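Local coordinates for protein ribonucleoside-diphosphate reductase (Pseudomonas aeruginosa, PDB 5IM3) that probably reduces ribonucleoside diphosphates to the deoxyribonucleotides needed for DNA synthesis, under allosteric control by nucleotides such as dATP, at residues M162-T167 with A242-H247. Residues are numbered along the deposited sequence; the frame is centred on the assembly and turned at random.
Sequences MGRLNT and AESATH
Arg164, in the first turn of helix 162-173, meets Ser244, Ala245 and Thr246 in the loop between helices 219-239 and 250-267. The backbone of 162-167 is helical. Residues 244-246 are extended but belong to no strand. The two backbones do not touch, and the arginine side chain bridges the two segments. Its CG stands anti to the backbone N (chi1 -170°) and the chain stays straight as far as NE, which carries the guanidinium out to the loop. There Arg164 NH2 lies 2.9 Å from Ser244 OG. Arg164 NH2 is also 3.0 Å from Ala245 O. The carbonyl oxygen sits at the guanidinium edge, near its plane, whereas the hydroxyl comes in obliquely. Both angles are poor for hydrogen bonding. Thr246 CG2 packs over one guanidinium face, offset toward the rim, 3.9 Å from Arg164 NH2. The threonine methyl lies beside its own backbone N, and OG1 makes a weak hydrogen bond to Glu249. Arg164 NH1 forms a salt bridge with Asp229 of helix 219-239. Ala245 O accepts a hydrogen bond from Arg232 of that helix. The contact thus joins a helix start in the second ATP cone to the loop leading out of helix 219-239, away from the bound dATP. The salt bridge, with a further bond of Arg164 NH2 outside the two segments, probably holds the guanidinium in place; the loop adds one methyl on a face and close but badly angled oxygens.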
# COMPACT_ATOMS: atom_id res chain seq x y z
N MET A 162 -3.98 63.00 -29.81
CA MET A 162 -3.28 62.00 -30.60
C MET A 162 -1.79 62.29 -30.68
O MET A 162 -0.99 61.35 -30.80
CB MET A 162 -3.88 61.94 -32.01
CG MET A 162 -3.84 60.57 -32.66
SD MET A 162 -4.90 59.37 -31.82
CE MET A 162 -4.90 58.03 -33.01
N GLY A 163 -1.40 63.56 -30.60
CA GLY A 163 0.02 63.89 -30.63
C GLY A 163 0.75 63.39 -29.40
O GLY A 163 1.83 62.80 -29.51
N ARG A 164 0.17 63.62 -28.22
CA ARG A 164 0.81 63.14 -26.99
C ARG A 164 0.77 61.62 -26.90
O ARG A 164 1.65 61.02 -26.28
CB ARG A 164 0.13 63.77 -25.77
CG ARG A 164 0.87 63.52 -24.47
CD ARG A 164 0.09 64.00 -23.26
NE ARG A 164 0.90 63.97 -22.05
CZ ARG A 164 1.13 62.87 -21.32
NH1 ARG A 164 0.62 61.70 -21.69
NH2 ARG A 164 1.89 62.95 -20.24
N LEU A 165 -0.25 60.99 -27.49
CA LEU A 165 -0.33 59.54 -27.46
C LEU A 165 0.80 58.90 -28.24
O LEU A 165 1.36 57.88 -27.83
CB LEU A 165 -1.69 59.08 -28.00
CG LEU A 165 -1.88 57.57 -28.14
CD1 LEU A 165 -1.67 56.88 -26.80
CD2 LEU A 165 -3.25 57.27 -28.71
N ASN A 166 1.16 59.49 -29.39
CA ASN A 166 2.28 58.98 -30.16
C ASN A 166 3.61 59.24 -29.47
O ASN A 166 4.58 58.50 -29.68
CB ASN A 166 2.29 59.60 -31.56
CG ASN A 166 1.20 59.05 -32.45
OD1 ASN A 166 1.41 58.10 -33.20
ND2 ASN A 166 0.01 59.65 -32.38
N THR A 167 3.68 60.28 -28.64
CA THR A 167 4.95 60.64 -28.01
C THR A 167 5.33 59.64 -26.92
O THR A 167 6.49 59.21 -26.84
CB THR A 167 4.87 62.05 -27.43
OG1 THR A 167 4.48 62.97 -28.45
CG2 THR A 167 6.22 62.47 -26.86
N ALA A 242 3.67 69.67 -11.80
CA ALA A 242 2.99 69.64 -13.09
C ALA A 242 1.80 68.69 -12.99
O ALA A 242 1.84 67.70 -12.25
CB ALA A 242 3.93 69.20 -14.22
N GLU A 243 0.75 68.99 -13.75
CA GLU A 243 -0.42 68.14 -13.79
C GLU A 243 -0.25 66.95 -14.73
O GLU A 243 -1.10 66.06 -14.75
CB GLU A 243 -1.65 68.96 -14.22
CG GLU A 243 -2.94 68.57 -13.51
CD GLU A 243 -2.89 68.82 -12.01
OE1 GLU A 243 -3.61 68.12 -11.27
OE2 GLU A 243 -2.12 69.71 -11.58
N SER A 244 0.84 66.92 -15.50
CA SER A 244 1.11 65.85 -16.46
C SER A 244 2.52 66.06 -16.99
O SER A 244 3.06 67.17 -16.94
CB SER A 244 0.09 65.86 -17.60
OG SER A 244 0.45 64.94 -18.61
N ALA A 245 3.12 64.98 -17.49
CA ALA A 245 4.47 65.08 -18.04
C ALA A 245 4.81 63.80 -18.79
O ALA A 245 4.28 62.73 -18.49
CB ALA A 245 5.49 65.35 -16.93
N THR A 246 5.72 63.93 -19.76
CA THR A 246 6.26 62.80 -20.51
C THR A 246 7.63 62.42 -19.95
O THR A 246 8.14 63.04 -19.01
CB THR A 246 6.36 63.14 -22.00
OG1 THR A 246 7.25 64.26 -22.18
CG2 THR A 246 4.99 63.49 -22.57
N HIS A 247 8.24 61.40 -20.54
CA HIS A 247 9.52 60.89 -20.05
C HIS A 247 10.63 61.92 -20.21
O HIS A 247 11.15 62.43 -19.21
CB HIS A 247 9.90 59.60 -20.76
CG HIS A 247 11.27 59.10 -20.41
ND1 HIS A 247 12.30 59.03 -21.33
CD2 HIS A 247 11.79 58.68 -19.23
CE1 HIS A 247 13.38 58.58 -20.74
NE2 HIS A 247 13.11 58.36 -19.46